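Local coordinates for protein Non-ribosomal peptide synthetase (Methanobrevibacter ruminantium, PDB 6VTJ) that probably carries a thioester-bound peptide on its phosphopantetheine arm and releases it reductively through a fused NAD(P)H-dependent reductase domain, at residues G34-F40 against F69-R75; Y65-F69 against H223-D227. All blocks are in the same frame, centred on the assembly; numbering follows the deposited sequence.

How the contacts relate
Contact 1 (34-40 with 69-75) lies within the carrier domain, whereas contact 2 (65-69 with 223-227) joins that domain to the reductase beside the bound 4'-phosphopantetheine. Both are partly buried and both use helix 65-70, sharing Phe-69, yet their chemistry differs. Two backbone hydrogen bonds and a water bridge tie the loop of contact 1 to the chain between two helices; contact 2 is held by aromatic rings and buries less, 262 against 587 Å². Their centres lie about 12 Å apart. They also touch: Lys-72 NZ lies 2.9 Å from Ala-226 O, a probable hydrogen bond, and the Phe-40 ring packs on Ala-226 CB.

Contact 1 of 2, residues G34-F40 against F69-R75; sequences GVEDNFF and FRNKTPR
Val-35 meets Arg-75 and Phe-39 meets Lys-72 where the loop between helices 15-28 and 46-58 of the helical carrier-protein fold lies against the connection from helix 65-70 to helix 74-82. Two backbone hydrogen bonds join them. Arg-75 N gives to Val-35 O at 2.9 Å. Phe-39 N gives to Lys-72 O at 2.8 Å. Between them Thr-73, the N-cap of helix 74-82, sets its CG2 against the backbone oxygens of Glu-36 and Asp-37. Its OG1, which caps Ala-76 N, shares a water with Glu-36 OE2.

Apolar contacts are made by Val-35 CG2, which meets Pro-74 CB at 4.1 Å, and by Phe-40 and Phe-69. These rings make an offset stack, centroids 4.9 Å apart and planes at 30°, with Phe-40 CZ over the Phe-69 face.

Around the Arg-75 guanidinium, Val-35 CG1 sits over one face, off its centre. The arginine bends at chi2 and chi3 to bring that face round, and its NE forms a salt bridge with Glu-17. Glu-36 OE1, 4.1 Å from Arg-75 NH1 and well out of the guanidinium plane, is beyond a salt bridge and is likely to act through charge only.

Asn-38 OD1 accepts from Phe-40 N in an Asx turn and also from Glu-41 N. The Asn-38 side chain runs alongside Lys-72, whose CD lies 3.4 Å from Asn-38 ND2.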
ATOM      1  N   GLY A  34      -5.061  -4.098 -33.694  1.00 43.54           N
ATOM      2  CA  GLY A  34      -5.880  -5.274 -33.881  1.00 42.60           C
ATOM      3  C   GLY A  34      -6.716  -5.592 -32.655  1.00 43.74           C
ATOM      4  O   GLY A  34      -6.566  -4.999 -31.595  1.00 44.64           O
ATOM      5  N   VAL A  35      -7.624  -6.555 -32.818  1.00 45.07           N
ATOM      6  CA  VAL A  35      -8.578  -6.877 -31.757  1.00 44.30           C
ATOM      7  C   VAL A  35      -7.959  -7.737 -30.669  1.00 46.85           C
ATOM      8  O   VAL A  35      -8.546  -7.882 -29.587  1.00 44.85           O
ATOM      9  CB  VAL A  35      -9.817  -7.557 -32.374  1.00 48.08           C
ATOM     10  CG1 VAL A  35      -9.559  -9.047 -32.631  1.00 47.34           C
ATOM     11  CG2 VAL A  35     -11.061  -7.326 -31.502  1.00 43.40           C
ATOM     12  N   GLU A  36      -6.784  -8.309 -30.931  1.00 44.82           N
ATOM     13  CA  GLU A  36      -6.044  -9.086 -29.949  1.00 49.58           C
ATOM     14  C   GLU A  36      -4.782  -8.371 -29.487  1.00 49.37           C
ATOM     15  O   GLU A  36      -3.911  -8.998 -28.872  1.00 51.61           O
ATOM     16  CB  GLU A  36      -5.703 -10.455 -30.529  1.00 47.00           C
ATOM     17  CG  GLU A  36      -6.899 -11.134 -31.168  1.00 54.56           C
ATOM     18  CD  GLU A  36      -7.428 -12.294 -30.350  1.00 62.60           C
ATOM     19  OE1 GLU A  36      -7.335 -13.451 -30.836  1.00 67.33           O
ATOM     20  OE2 GLU A  36      -7.950 -12.049 -29.233  1.00 59.26           O
ATOM     21  N   ASP A  37      -4.657  -7.077 -29.777  1.00 44.93           N
ATOM     22  CA  ASP A  37      -3.535  -6.301 -29.273  1.00 44.44           C
ATOM     23  C   ASP A  37      -3.700  -6.040 -27.778  1.00 43.97           C
ATOM     24  O   ASP A  37      -4.722  -5.504 -27.333  1.00 42.90           O
ATOM     25  CB  ASP A  37      -3.416  -4.982 -30.030  1.00 40.82           C
ATOM     26  CG  ASP A  37      -2.978  -5.171 -31.473  1.00 46.87           C
ATOM     27  OD1 ASP A  37      -2.945  -6.332 -31.953  1.00 43.45           O
ATOM     28  OD2 ASP A  37      -2.673  -4.145 -32.129  1.00 44.97           O
ATOM     29  N   ASN A  38      -2.690  -6.426 -27.008  1.00 43.60           N
ATOM     30  CA  ASN A  38      -2.650  -6.172 -25.573  1.00 42.44           C
ATOM     31  C   ASN A  38      -2.396  -4.684 -25.320  1.00 41.43           C
ATOM     32  O   ASN A  38      -1.363  -4.150 -25.741  1.00 40.64           O
ATOM     33  CB  ASN A  38      -1.546  -7.031 -24.947  1.00 47.16           C
ATOM     34  CG  ASN A  38      -1.527  -6.968 -23.433  1.00 47.03           C
ATOM     35  OD1 ASN A  38      -1.589  -5.893 -22.839  1.00 42.43           O
ATOM     36  ND2 ASN A  38      -1.412  -8.132 -22.800  1.00 46.17           N
ATOM     37  N   PHE A  39      -3.334  -4.027 -24.623  1.00 39.23           N
ATOM     38  CA  PHE A  39      -3.191  -2.603 -24.295  1.00 42.69           C
ATOM     39  C   PHE A  39      -1.811  -2.283 -23.731  1.00 44.67           C
ATOM     40  O   PHE A  39      -1.173  -1.303 -24.134  1.00 43.07           O
ATOM     41  CB  PHE A  39      -4.268  -2.177 -23.292  1.00 38.15           C
ATOM     42  CG  PHE A  39      -4.234  -0.709 -22.941  1.00 38.24           C
ATOM     43  CD1 PHE A  39      -4.722   0.243 -23.820  1.00 38.33           C
ATOM     44  CD2 PHE A  39      -3.738  -0.283 -21.715  1.00 44.35           C
ATOM     45  CE1 PHE A  39      -4.704   1.592 -23.493  1.00 41.55           C
ATOM     46  CE2 PHE A  39      -3.717   1.072 -21.377  1.00 40.72           C
ATOM     47  CZ  PHE A  39      -4.200   2.008 -22.265  1.00 43.56           C
ATOM     48  N   PHE A  40      -1.337  -3.095 -22.781  1.00 45.08           N
ATOM     49  CA  PHE A  40      -0.076  -2.783 -22.112  1.00 46.81           C
ATOM     50  C   PHE A  40       1.139  -3.250 -22.901  1.00 47.84           C
ATOM     51  O   PHE A  40       2.252  -2.787 -22.626  1.00 52.28           O
ATOM     52  CB  PHE A  40      -0.058  -3.385 -20.703  1.00 41.51           C
ATOM     53  CG  PHE A  40      -1.235  -2.983 -19.868  1.00 39.56           C
ATOM     54  CD1 PHE A  40      -1.219  -1.794 -19.156  1.00 42.50           C
ATOM     55  CD2 PHE A  40      -2.368  -3.782 -19.813  1.00 40.56           C
ATOM     56  CE1 PHE A  40      -2.304  -1.416 -18.393  1.00 42.18           C
ATOM     57  CE2 PHE A  40      -3.464  -3.409 -19.060  1.00 39.07           C
ATOM     58  CZ  PHE A  40      -3.432  -2.220 -18.347  1.00 42.99           C
ATOM     59  N   PHE A  69      -7.199  -4.002 -16.755  1.00 43.39           N
ATOM     60  CA  PHE A  69      -6.125  -4.879 -16.295  1.00 40.13           C
ATOM     61  C   PHE A  69      -6.506  -6.353 -16.409  1.00 44.18           C
ATOM     62  O   PHE A  69      -5.638  -7.194 -16.674  1.00 44.64           O
ATOM     63  CB  PHE A  69      -5.744  -4.530 -14.855  1.00 41.05           C
ATOM     64  CG  PHE A  69      -5.021  -3.231 -14.735  1.00 38.86           C
ATOM     65  CD1 PHE A  69      -3.640  -3.180 -14.857  1.00 39.37           C
ATOM     66  CD2 PHE A  69      -5.722  -2.051 -14.543  1.00 36.42           C
ATOM     67  CE1 PHE A  69      -2.964  -1.977 -14.765  1.00 34.80           C
ATOM     68  CE2 PHE A  69      -5.058  -0.843 -14.460  1.00 36.55           C
ATOM     69  CZ  PHE A  69      -3.675  -0.810 -14.569  1.00 41.80           C
ATOM     70  N   ARG A  70      -7.786  -6.691 -16.218  1.00 44.34           N
ATOM     71  CA  ARG A  70      -8.187  -8.093 -16.323  1.00 46.65           C
ATOM     72  C   ARG A  70      -8.450  -8.518 -17.766  1.00 47.97           C
ATOM     73  O   ARG A  70      -8.286  -9.697 -18.097  1.00 49.12           O
ATOM     74  CB  ARG A  70      -9.429  -8.366 -15.464  1.00 41.97           C
ATOM     75  N   ASN A  71      -8.860  -7.590 -18.630  1.00 46.12           N
ATOM     76  CA  ASN A  71      -9.176  -7.884 -20.031  1.00 44.83           C
ATOM     77  C   ASN A  71      -8.387  -6.907 -20.894  1.00 39.89           C
ATOM     78  O   ASN A  71      -8.840  -5.788 -21.141  1.00 41.87           O
ATOM     79  CB  ASN A  71     -10.678  -7.765 -20.305  1.00 44.31           C
ATOM     80  CG  ASN A  71     -11.530  -8.303 -19.166  1.00 46.97           C
ATOM     81  OD1 ASN A  71     -12.103  -7.543 -18.380  1.00 44.89           O
ATOM     82  ND2 ASN A  71     -11.605  -9.622 -19.067  1.00 46.70           N
ATOM     83  N   LYS A  72      -7.223  -7.330 -21.374  1.00 40.62           N
ATOM     84  CA  LYS A  72      -6.249  -6.388 -21.910  1.00 39.09           C
ATOM     85  C   LYS A  72      -6.428  -6.084 -23.394  1.00 40.22           C
ATOM     86  O   LYS A  72      -5.812  -5.134 -23.884  1.00 36.48           O
ATOM     87  CB  LYS A  72      -4.827  -6.912 -21.662  1.00 44.62           C
ATOM     88  CG  LYS A  72      -4.534  -7.201 -20.182  1.00 46.28           C
ATOM     89  CD  LYS A  72      -3.292  -8.064 -20.005  1.00 45.97           C
ATOM     90  CE  LYS A  72      -3.109  -8.431 -18.532  1.00 52.12           C
ATOM     91  NZ  LYS A  72      -1.815  -9.137 -18.284  1.00 52.95           N
ATOM     92  N   THR A  73      -7.241  -6.854 -24.117  1.00 43.51           N
ATOM     93  CA  THR A  73      -7.438  -6.674 -25.554  1.00 43.13           C
ATOM     94  C   THR A  73      -8.860  -6.213 -25.867  1.00 41.42           C
ATOM     95  O   THR A  73      -9.785  -6.445 -25.077  1.00 40.10           O
ATOM     96  CB  THR A  73      -7.157  -7.982 -26.304  1.00 43.23           C
ATOM     97  OG1 THR A  73      -8.100  -8.982 -25.890  1.00 45.27           O
ATOM     98  CG2 THR A  73      -5.724  -8.468 -26.047  1.00 41.54           C
ATOM     99  N   PRO A  74      -9.076  -5.556 -27.017  1.00 40.39           N
ATOM    100  CA  PRO A  74     -10.452  -5.179 -27.386  1.00 39.99           C
ATOM    101  C   PRO A  74     -11.387  -6.374 -27.508  1.00 42.06           C
ATOM    102  O   PRO A  74     -12.579  -6.252 -27.200  1.00 40.43           O
ATOM    103  CB  PRO A  74     -10.270  -4.463 -28.733  1.00 39.77           C
ATOM    104  CG  PRO A  74      -8.831  -4.076 -28.792  1.00 39.16           C
ATOM    105  CD  PRO A  74      -8.106  -5.150 -28.049  1.00 42.59           C
ATOM    106  N   ARG A  75     -10.874  -7.525 -27.950  1.00 40.75           N
ATOM    107  CA  ARG A  75     -11.675  -8.744 -28.014  1.00 43.08           C
ATOM    108  C   ARG A  75     -12.216  -9.108 -26.633  1.00 41.57           C
ATOM    109  O   ARG A  75     -13.432  -9.254 -26.443  1.00 38.96           O
ATOM    110  CB  ARG A  75     -10.804  -9.854 -28.626  1.00 46.06           C
ATOM    111  CG  ARG A  75     -11.294 -11.307 -28.636  1.00 50.01           C
ATOM    112  CD  ARG A  75     -12.498 -11.629 -29.544  1.00 51.54           C
ATOM    113  NE  ARG A  75     -12.465 -11.113 -30.919  1.00 50.98           N
ATOM    114  CZ  ARG A  75     -11.882 -11.709 -31.960  1.00 52.63           C
ATOM    115  NH1 ARG A  75     -11.228 -12.853 -31.808  1.00 52.63           N
ATOM    116  NH2 ARG A  75     -11.952 -11.143 -33.165  1.00 51.23           N
TER
HETATM  117  O   HOH W   1      -8.210 -11.772 -26.765  1.00 43.16           O

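Contact 2 of 2, residues Y65-F69 against H223-D227; sequences YDDIF and HYTAD. With PNS (4'-phosphopantetheine), chain B.
An aromatic cluster of Tyr-65, Phe-69 and Tyr-224 forms part of the interface between carrier and reductase domains, where Tyr-65 and Tyr-224 line the 4'-phosphopantetheine pocket. Tyr-65 turns a ring edge toward the face of Tyr-224 in an offset edge-to-face pair, planes at 82°, with CD2 of Tyr-65 3.7 Å from CD2 of Tyr-224. Having CG anti to the backbone N (chi1 -165°) carries the Tyr-65 ring out from helix 65-70 to this meeting, and its OH is hydrogen-bonded to Ser-46 O. Phe-69 receives Tyr-224 CB over the centre of one face, a CH-pi contact of 3.6 Å to the centroid and almost along the ring normal, while Ala-226 N approaches the ring edge. An alanine at Phe-69 would remove the surface under Tyr-224 CB and would probably let the 224-226 backbone shift against the helix. From the helix, Asp-66 CB touches Tyr-224 CE1 at 3.8 Å.

The same segments line the cofactor arm. Its methyl C31 lies near the plane of the Tyr-65 ring, at the edge, and is 3.6 Å from Tyr-224 O. The reductase loop holds the arm's amide through a near-straight hydrogen bond (164°) from His-223 N to O35 of the phosphopantetheine, 2.9 Å long.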
ATOM      1  N   TYR A  65     -11.812   0.713 -13.767  1.00 41.32           N
ATOM      2  CA  TYR A  65     -10.372   0.655 -13.997  1.00 39.33           C
ATOM      3  C   TYR A  65      -9.834  -0.776 -14.018  1.00 43.69           C
ATOM      4  O   TYR A  65      -8.986  -1.105 -14.853  1.00 39.75           O
ATOM      5  CB  TYR A  65      -9.681   1.486 -12.916  1.00 40.69           C
ATOM      6  CG  TYR A  65      -8.234   1.845 -13.151  1.00 38.79           C
ATOM      7  CD1 TYR A  65      -7.809   2.409 -14.340  1.00 39.87           C
ATOM      8  CD2 TYR A  65      -7.298   1.661 -12.145  1.00 39.12           C
ATOM      9  CE1 TYR A  65      -6.471   2.755 -14.530  1.00 40.96           C
ATOM     10  CE2 TYR A  65      -5.972   2.007 -12.316  1.00 39.36           C
ATOM     11  CZ  TYR A  65      -5.557   2.552 -13.498  1.00 39.94           C
ATOM     12  OH  TYR A  65      -4.226   2.877 -13.642  1.00 36.00           O
ATOM     13  N   ASP A  66     -10.282  -1.643 -13.102  1.00 46.05           N
ATOM     14  CA  ASP A  66      -9.680  -2.979 -13.072  1.00 45.55           C
ATOM     15  C   ASP A  66     -10.061  -3.810 -14.292  1.00 44.52           C
ATOM     16  O   ASP A  66      -9.383  -4.807 -14.589  1.00 45.60           O
ATOM     17  CB  ASP A  66     -10.047  -3.732 -11.777  1.00 45.69           C
ATOM     18  CG  ASP A  66     -11.537  -4.054 -11.661  1.00 52.86           C
ATOM     19  OD1 ASP A  66     -12.136  -4.613 -12.609  1.00 52.58           O
ATOM     20  OD2 ASP A  66     -12.117  -3.775 -10.588  1.00 54.61           O
ATOM     21  N   ASP A  67     -11.131  -3.418 -14.994  1.00 47.85           N
ATOM     22  CA  ASP A  67     -11.557  -4.133 -16.192  1.00 45.24           C
ATOM     23  C   ASP A  67     -10.455  -4.177 -17.241  1.00 43.40           C
ATOM     24  O   ASP A  67     -10.274  -5.201 -17.906  1.00 47.39           O
ATOM     25  CB  ASP A  67     -12.812  -3.479 -16.772  1.00 48.09           C
ATOM     26  CG  ASP A  67     -14.057  -3.824 -15.993  1.00 45.67           C
ATOM     27  OD1 ASP A  67     -14.061  -4.895 -15.358  1.00 46.63           O
ATOM     28  OD2 ASP A  67     -15.035  -3.041 -16.029  1.00 46.75           O
ATOM     29  N   ILE A  68      -9.701  -3.085 -17.409  1.00 41.72           N
ATOM     30  CA  ILE A  68      -8.703  -3.087 -18.474  1.00 40.65           C
ATOM     31  C   ILE A  68      -7.460  -3.872 -18.064  1.00 45.46           C
ATOM     32  O   ILE A  68      -6.761  -4.419 -18.935  1.00 43.67           O
ATOM     33  CB  ILE A  68      -8.397  -1.643 -18.923  1.00 43.06           C
ATOM     34  CG1 ILE A  68      -7.163  -1.568 -19.827  1.00 43.65           C
ATOM     35  CG2 ILE A  68      -8.280  -0.713 -17.755  1.00 44.31           C
ATOM     36  CD1 ILE A  68      -7.342  -2.262 -21.181  1.00 46.19           C
ATOM     37  N   PHE A  69      -7.199  -4.002 -16.755  1.00 43.39           N
ATOM     38  CA  PHE A  69      -6.125  -4.879 -16.295  1.00 40.13           C
ATOM     39  C   PHE A  69      -6.506  -6.353 -16.409  1.00 44.18           C
ATOM     40  O   PHE A  69      -5.638  -7.194 -16.674  1.00 44.64           O
ATOM     41  CB  PHE A  69      -5.744  -4.530 -14.855  1.00 41.05           C
ATOM     42  CG  PHE A  69      -5.021  -3.231 -14.735  1.00 38.86           C
ATOM     43  CD1 PHE A  69      -3.640  -3.180 -14.857  1.00 39.37           C
ATOM     44  CD2 PHE A  69      -5.722  -2.051 -14.543  1.00 36.42           C
ATOM     45  CE1 PHE A  69      -2.964  -1.977 -14.765  1.00 34.80           C
ATOM     46  CE2 PHE A  69      -5.058  -0.843 -14.460  1.00 36.55           C
ATOM     47  CZ  PHE A  69      -3.675  -0.810 -14.569  1.00 41.80           C
ATOM     48  N   HIS A 223      -1.781  -0.713  -6.808  1.00 30.73           N
ATOM     49  CA  HIS A 223      -3.014  -1.467  -6.607  1.00 35.05           C
ATOM     50  C   HIS A 223      -3.444  -2.234  -7.850  1.00 38.10           C
ATOM     51  O   HIS A 223      -4.225  -3.179  -7.729  1.00 36.93           O
ATOM     52  CB  HIS A 223      -4.158  -0.538  -6.185  1.00 35.18           C
ATOM     53  N   TYR A 224      -2.974  -1.834  -9.034  1.00 38.66           N
ATOM     54  CA  TYR A 224      -3.308  -2.500 -10.292  1.00 38.21           C
ATOM     55  C   TYR A 224      -2.067  -2.534 -11.166  1.00 35.86           C
ATOM     56  O   TYR A 224      -1.463  -1.490 -11.431  1.00 36.50           O
ATOM     57  CB  TYR A 224      -4.454  -1.779 -11.016  1.00 35.27           C
ATOM     58  CG  TYR A 224      -5.652  -1.613 -10.125  1.00 38.85           C
ATOM     59  CD1 TYR A 224      -6.537  -2.663  -9.934  1.00 39.18           C
ATOM     60  CD2 TYR A 224      -5.884  -0.423  -9.440  1.00 36.50           C
ATOM     61  CE1 TYR A 224      -7.626  -2.537  -9.104  1.00 39.92           C
ATOM     62  CE2 TYR A 224      -6.984  -0.289  -8.608  1.00 39.52           C
ATOM     63  CZ  TYR A 224      -7.844  -1.358  -8.446  1.00 38.29           C
ATOM     64  OH  TYR A 224      -8.940  -1.256  -7.627  1.00 43.85           O
ATOM     65  N   THR A 225      -1.676  -3.729 -11.599  1.00 33.86           N
ATOM     66  CA  THR A 225      -0.530  -3.889 -12.480  1.00 37.89           C
ATOM     67  C   THR A 225      -0.877  -4.916 -13.540  1.00 41.51           C
ATOM     68  O   THR A 225      -1.720  -5.791 -13.330  1.00 39.15           O
ATOM     69  CB  THR A 225       0.743  -4.352 -11.752  1.00 36.86           C
ATOM     70  OG1 THR A 225       0.760  -5.784 -11.704  1.00 41.38           O
ATOM     71  CG2 THR A 225       0.803  -3.808 -10.329  1.00 39.40           C
ATOM     72  N   ALA A 226      -0.185  -4.817 -14.676  1.00 38.43           N
ATOM     73  CA  ALA A 226      -0.435  -5.700 -15.806  1.00 43.65           C
ATOM     74  C   ALA A 226       0.396  -6.975 -15.788  1.00 44.11           C
ATOM     75  O   ALA A 226       0.111  -7.878 -16.579  1.00 47.53           O
ATOM     76  CB  ALA A 226      -0.184  -4.957 -17.128  1.00 46.80           C
ATOM     77  N   ASP A 227       1.424  -7.077 -14.946  1.00 42.62           N
ATOM     78  CA  ASP A 227       2.188  -8.322 -14.896  1.00 42.58           C
ATOM     79  C   ASP A 227       2.425  -8.799 -13.466  1.00 39.76           C
ATOM     80  O   ASP A 227       1.785  -8.316 -12.528  1.00 41.19           O
ATOM     81  CB  ASP A 227       3.523  -8.177 -15.627  1.00 44.72           C
ATOM     82  CG  ASP A 227       4.286  -6.939 -15.227  1.00 49.13           C
ATOM     83  OD1 ASP A 227       4.325  -6.607 -14.019  1.00 48.42           O
ATOM     84  OD2 ASP A 227       4.879  -6.312 -16.130  1.00 59.55           O
TER
HETATM   85  O23 PNS B4201       1.696   1.671 -13.397  1.00 36.90           O
HETATM   86  P24 PNS B4201       0.941   2.919 -13.377  1.00 43.01           P
HETATM   87  O26 PNS B4201       1.694   4.141 -13.329  1.00 40.28           O
HETATM   88  O27 PNS B4201       0.228   2.909 -12.018  1.00 35.06           O
HETATM   89  C28 PNS B4201      -0.857   3.740 -11.730  1.00 40.54           C
HETATM   90  C29 PNS B4201      -1.604   3.323 -10.475  1.00 41.33           C
HETATM   91  C30 PNS B4201      -2.684   4.335 -10.217  1.00 37.91           C
HETATM   92  C31 PNS B4201      -2.264   1.974 -10.699  1.00 36.58           C
HETATM   93  C32 PNS B4201      -0.623   3.313  -9.283  1.00 37.44           C
HETATM   94  O33 PNS B4201       0.122   4.499  -9.311  1.00 37.76           O
HETATM   95  C34 PNS B4201      -1.309   3.121  -7.942  1.00 40.83           C
HETATM   96  O35 PNS B4201      -1.859   2.088  -7.729  1.00 34.92           O
HETATM   97  N36 PNS B4201      -1.269   4.111  -7.050  1.00 37.21           N
HETATM   98  C37 PNS B4201      -1.811   4.072  -5.731  1.00 34.92           C
HETATM   99  C38 PNS B4201      -0.859   3.528  -4.692  1.00 42.84           C
HETATM  100  C39 PNS B4201      -1.346   3.770  -3.301  1.00 38.99           C
HETATM  101  O40 PNS B4201      -1.870   4.786  -2.990  1.00 46.19           O
HETATM  102  N41 PNS B4201      -1.140   2.801  -2.471  1.00 31.66           N